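Local structure of transcription factor TAU 138 KDA subunit (Saccharomyces cerevisiae, 5AIM) at residues A17-V21 and S38-M43; E65-A69 and I80-T84. The protein helps, as a subunit of TFIIIC, to bind box B promoter DNA of tRNA genes and to activate transcription by RNA polymerase III. All blocks are in the same frame, centred on the assembly; numbering follows the deposited sequence. Where two conformers were deposited one is given.

Overall arrangement
Both contacts belong to the central extended winged-helix domain of the subunit, and they follow one another along the chain: contact 1 is complete before contact 2 begins. Contact 1 joins helix 5-24 to helix 33-43, and contact 2 closes the base of the wing hairpin, strands 68-71 and 78-81. Their centres lie about 16 Å apart, on opposite sides of the chain's centre. Helix 5-24 connects them, since Ile18 CG2 packs on Leu67 CD1 at 4.1 Å and Leu19 CD1 on Leu82 CD2 at 3.9 Å. The buried Ile18-Leu67 pair and the more exposed Leu19-Leu82 pair thus join the first helix to the residues flanking the base of the wing.

Contact 1: A17-V21 and S38-M43; sequences AILKV and SVSKYM
Ala17 meets both Tyr42 and Met43, its methyl CB lying 3.7 Å from Tyr42 CD2 and 3.6 Å from Met43 CG. The sulfur of Met43 reaches the same methyl, which thus meets ring and thioether side by side. One helical turn further on, Val21 carries the other half of the tight packing. Its CG2 branch sits 3.6 Å from Tyr42 CB, the two side chains sliding past each other in opposite directions, while CG1 meets Ser38 CB at 4.0 Å. Val39 lies where the backbones come nearest, opposite Ile18 with a CA-CA distance of 6.1 Å; its CG2 touches Val21 CG2 and Ile18 CG1, and its CG1 faces Ala17 CB. Ala17, Ile18, Val21 and Val39 are buried.

The solvent side is formed by Tyr42 and Lys20, both exposed, which touch as closely but only through the base of the lysine chain. With CG anti to the backbone N (chi1 171°), the Tyr42 ring extends across helix 5-24, and the Lys20 chain crosses it at about a right angle, its CG 3.6 Å from Tyr42 CE1. Bends at chi2 and chi3 then lead the ammonium end away from the contact. No hydrogen bond links the segments.

The short helical segments cross at 106°, with axes 9.4 Å apart at closest approach. Phe35, a turn earlier on helix 33-43, also packs on Ile18 and Val21, and Ile18 also touches Val54, Val58 and Met61 of helix 52-63, which makes this crossing one side of the three-helix core of the winged-helix fold.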
loop_
_atom_site.group_PDB
_atom_site.type_symbol
_atom_site.label_atom_id
_atom_site.label_comp_id
_atom_site.label_asym_id
_atom_site.label_seq_id
_atom_site.Cartn_x
_atom_site.Cartn_y
_atom_site.Cartn_z
ATOM N N ALA A 17 0.895 8.851 3.683
ATOM C CA ALA A 17 1.111 7.806 4.695
ATOM C C ALA A 17 1.453 6.461 4.053
ATOM O O ALA A 17 2.397 5.777 4.468
ATOM C CB ALA A 17 -0.108 7.662 5.584
ATOM N N ILE A 18 0.674 6.067 3.054
ATOM C CA ILE A 18 0.940 4.816 2.342
ATOM C C ILE A 18 2.362 4.819 1.787
ATOM O O ILE A 18 3.108 3.839 1.930
ATOM C CB ILE A 18 -0.078 4.621 1.204
ATOM C CG1 ILE A 18 -1.459 4.335 1.793
ATOM C CG2 ILE A 18 0.320 3.480 0.282
ATOM C CD1 ILE A 18 -2.600 4.580 0.822
ATOM N N LEU A 19 2.745 5.923 1.159
ATOM C CA LEU A 19 4.095 6.027 0.614
ATOM C C LEU A 19 5.196 5.910 1.686
ATOM O O LEU A 19 6.188 5.161 1.516
ATOM C CB LEU A 19 4.228 7.347 -0.144
ATOM C CG LEU A 19 5.453 7.509 -1.031
ATOM C CD1 LEU A 19 5.430 6.509 -2.167
ATOM C CD2 LEU A 19 5.498 8.917 -1.584
ATOM N N LYS A 20 5.041 6.656 2.780
ATOM C CA LYS A 20 6.036 6.601 3.861
ATOM C C LYS A 20 6.140 5.201 4.483
ATOM O O LYS A 20 7.243 4.694 4.752
ATOM C CB LYS A 20 5.735 7.651 4.941
ATOM C CG LYS A 20 6.634 7.593 6.180
ATOM C CD LYS A 20 8.107 7.783 5.859
ATOM C CE LYS A 20 8.455 9.245 5.663
ATOM N NZ LYS A 20 9.858 9.396 5.188
ATOM N N VAL A 21 4.987 4.578 4.709
ATOM C CA VAL A 21 4.968 3.226 5.255
ATOM C C VAL A 21 5.635 2.255 4.285
ATOM O O VAL A 21 6.444 1.425 4.703
ATOM C CB VAL A 21 3.534 2.785 5.594
ATOM C CG1 VAL A 21 3.464 1.302 5.891
ATOM C CG2 VAL A 21 3.017 3.589 6.772
ATOM N N SER A 38 -0.408 -1.235 9.712
ATOM C CA SER A 38 0.775 -0.365 9.690
ATOM C C SER A 38 0.431 1.068 9.261
ATOM O O SER A 38 0.893 2.038 9.897
ATOM C CB SER A 38 1.886 -0.909 8.794
ATOM O OG SER A 38 2.457 -2.089 9.334
ATOM N N VAL A 39 -0.357 1.225 8.200
ATOM C CA VAL A 39 -0.770 2.576 7.798
ATOM C C VAL A 39 -1.556 3.269 8.916
ATOM O O VAL A 39 -1.318 4.448 9.221
ATOM C CB VAL A 39 -1.584 2.576 6.488
ATOM C CG1 VAL A 39 -2.101 3.984 6.158
ATOM C CG2 VAL A 39 -0.730 2.054 5.348
ATOM N N SER A 40 -2.482 2.546 9.540
ATOM C CA SER A 40 -3.267 3.122 10.632
ATOM C C SER A 40 -2.371 3.570 11.783
ATOM O O SER A 40 -2.521 4.687 12.299
ATOM C CB SER A 40 -4.310 2.122 11.135
ATOM O OG SER A 40 -5.329 1.926 10.171
ATOM N N LYS A 41 -1.431 2.723 12.191
ATOM C CA LYS A 41 -0.533 3.070 13.288
ATOM C C LYS A 41 0.374 4.247 12.937
ATOM O O LYS A 41 0.607 5.120 13.772
ATOM C CB LYS A 41 0.294 1.854 13.715
ATOM C CG LYS A 41 -0.508 0.829 14.505
ATOM C CD LYS A 41 0.069 -0.556 14.342
ATOM C CE LYS A 41 -0.540 -1.559 15.308
ATOM N NZ LYS A 41 0.175 -2.866 15.255
ATOM N N TYR A 42 0.876 4.287 11.707
ATOM C CA TYR A 42 1.666 5.439 11.263
ATOM C C TYR A 42 0.888 6.761 11.403
ATOM O O TYR A 42 1.440 7.777 11.837
ATOM C CB TYR A 42 2.135 5.262 9.814
ATOM C CG TYR A 42 2.766 6.524 9.286
ATOM C CD1 TYR A 42 4.088 6.836 9.564
ATOM C CD2 TYR A 42 2.024 7.425 8.545
ATOM C CE1 TYR A 42 4.656 8.017 9.106
ATOM C CE2 TYR A 42 2.576 8.596 8.079
ATOM C CZ TYR A 42 3.891 8.891 8.359
ATOM O OH TYR A 42 4.437 10.063 7.889
ATOM N N MET A 43 -0.397 6.728 11.068
ATOM C CA MET A 43 -1.214 7.936 11.077
ATOM C C MET A 43 -1.763 8.258 12.461
ATOM O O MET A 43 -2.396 9.293 12.645
ATOM C CB MET A 43 -2.371 7.800 10.088
ATOM C CG MET A 43 -1.927 7.655 8.640
ATOM S SD MET A 43 -3.298 7.729 7.474
ATOM C CE MET A 43 -3.695 9.469 7.509
#

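Contact 2: E65-A69 and I80-T84; sequences EKLGA and IFLPT
The Phe81 ring lies against the Gly68 backbone with one face: Gly68 CA stands 3.8 Å from the ring centroid and only 16° off its normal, a CH-pi contact, while Gly68 C sits over the same face toward the rim. Ala69 N approaches the ring obliquely, 3.6 Å from Phe81 CE1. The ring comes over the neighbouring strand because CG stands between the backbone N and the carbonyl carbon (chi1 52°), and a side chain at Gly68 would collide with it. A leucine in place of Phe81 has no flat face to lay over Gly68, and the CH-pi contact to Gly68 CA would probably be lost, with a gap opened over the glycine backbone.

Beneath the ring, Gly68 and Phe81 form an antiparallel hydrogen-bonded pair. Gly68 N donates to Phe81 O at 2.8 Å and Phe81 N to Gly68 O at 2.9 Å. Ala69 and Ile80 follow as a non-hydrogen-bonded pair, their side chains on the sheet face turned away from the ring. There Ala69 CB meets Ile80 CG2 at 4.2 Å, and Leu67 packs both ways, CD1 on Ile80 CD1 and CD2 on Leu82 CD2. Past the strand ends, Pro83 CD closes to 3.2 Å from Lys66 O, so the proline ring rests on the turn that leaves helix 52-63 through the Schellman motif at Glu65.

This is the base of the wing hairpin. Strand 28-30 borders it through the backbone of Ile80 and Ala29, Leu67 and Ala69 pack on Val62 of helix 52-63, and Ile80 and Leu82 reach Met22 of helix 5-24.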
loop_
_atom_site.group_PDB
_atom_site.type_symbol
_atom_site.label_atom_id
_atom_site.label_comp_id
_atom_site.label_asym_id
_atom_site.label_seq_id
_atom_site.Cartn_x
_atom_site.Cartn_y
_atom_site.Cartn_z
ATOM N N GLU A 65 0.521 5.028 -10.928
ATOM C CA GLU A 65 1.842 4.405 -11.049
ATOM C C GLU A 65 2.834 4.840 -9.963
ATOM O O GLU A 65 4.046 4.681 -10.118
ATOM C CB GLU A 65 2.424 4.615 -12.454
ATOM C CG GLU A 65 1.486 4.148 -13.562
ATOM C CD GLU A 65 2.101 4.236 -14.947
ATOM O OE1 GLU A 65 3.290 4.602 -15.061
ATOM O OE2 GLU A 65 1.388 3.935 -15.927
ATOM N N LYS A 66 2.313 5.365 -8.859
ATOM C CA LYS A 66 3.135 5.633 -7.680
ATOM C C LYS A 66 3.486 4.320 -6.995
ATOM O O LYS A 66 4.497 4.219 -6.295
ATOM C CB LYS A 66 2.393 6.549 -6.713
ATOM C CG LYS A 66 2.156 7.938 -7.278
ATOM C CD LYS A 66 1.415 8.810 -6.287
ATOM C CE LYS A 66 1.429 10.273 -6.692
ATOM N NZ LYS A 66 0.627 10.544 -7.918
ATOM N N LEU A 67 2.631 3.321 -7.198
ATOM C CA LEU A 67 2.877 1.965 -6.722
ATOM C C LEU A 67 2.705 0.994 -7.863
ATOM O O LEU A 67 1.849 1.184 -8.716
ATOM C CB LEU A 67 1.881 1.580 -5.636
ATOM C CG LEU A 67 1.921 2.354 -4.323
ATOM C CD1 LEU A 67 0.769 1.892 -3.440
ATOM C CD2 LEU A 67 3.258 2.166 -3.624
ATOM N N GLY A 68 3.523 -0.052 -7.862
ATOM C CA GLY A 68 3.292 -1.205 -8.711
ATOM C C GLY A 68 2.411 -2.182 -7.960
ATOM O O GLY A 68 2.412 -2.202 -6.721
ATOM N N ALA A 69 1.673 -2.997 -8.711
ATOM C CA ALA A 69 0.787 -3.993 -8.128
ATOM C C ALA A 69 0.697 -5.229 -9.008
ATOM O O ALA A 69 0.646 -5.128 -10.230
ATOM C CB ALA A 69 -0.597 -3.402 -7.898
ATOM N N ILE A 80 1.765 -5.105 -3.527
ATOM C CA ILE A 80 2.082 -3.740 -3.933
ATOM C C ILE A 80 3.550 -3.472 -3.647
ATOM O O ILE A 80 4.149 -4.073 -2.736
ATOM C CB ILE A 80 1.186 -2.668 -3.259
ATOM C CG1 ILE A 80 1.228 -2.771 -1.733
ATOM C CG2 ILE A 80 -0.242 -2.782 -3.790
ATOM C CD1 ILE A 80 0.665 -1.538 -1.034
ATOM N N PHE A 81 4.140 -2.597 -4.452
ATOM C CA PHE A 81 5.555 -2.308 -4.304
ATOM C C PHE A 81 5.923 -0.931 -4.832
ATOM O O PHE A 81 5.261 -0.396 -5.708
ATOM C CB PHE A 81 6.406 -3.402 -4.976
ATOM C CG PHE A 81 6.032 -3.691 -6.402
ATOM C CD1 PHE A 81 5.026 -4.594 -6.696
ATOM C CD2 PHE A 81 6.707 -3.087 -7.448
ATOM C CE1 PHE A 81 4.688 -4.874 -8.005
ATOM C CE2 PHE A 81 6.373 -3.362 -8.759
ATOM C CZ PHE A 81 5.363 -4.260 -9.038
ATOM N N LEU A 82 6.977 -0.356 -4.264
ATOM C CA LEU A 82 7.569 0.847 -4.828
ATOM C C LEU A 82 8.153 0.464 -6.184
ATOM O O LEU A 82 8.906 -0.505 -6.279
ATOM C CB LEU A 82 8.649 1.401 -3.904
ATOM C CG LEU A 82 8.146 1.892 -2.547
ATOM C CD1 LEU A 82 9.297 2.328 -1.645
ATOM C CD2 LEU A 82 7.162 3.046 -2.708
ATOM N N PRO A 83 7.792 1.199 -7.246
ATOM C CA PRO A 83 8.148 0.758 -8.602
ATOM C C PRO A 83 9.634 0.497 -8.836
ATOM O O PRO A 83 9.956 -0.284 -9.734
ATOM C CB PRO A 83 7.685 1.926 -9.473
ATOM C CG PRO A 83 6.569 2.531 -8.716
ATOM C CD PRO A 83 6.946 2.407 -7.273
ATOM N N THR A 84 10.514 1.121 -8.056
ATOM C CA THR A 84 11.953 0.991 -8.276
ATOM C C THR A 84 12.650 0.069 -7.270
ATOM O O THR A 84 13.876 0.019 -7.227
ATOM C CB THR A 84 12.646 2.364 -8.223
ATOM O OG1 THR A 84 12.538 2.902 -6.900
ATOM C CG2 THR A 84 12.013 3.323 -9.222
#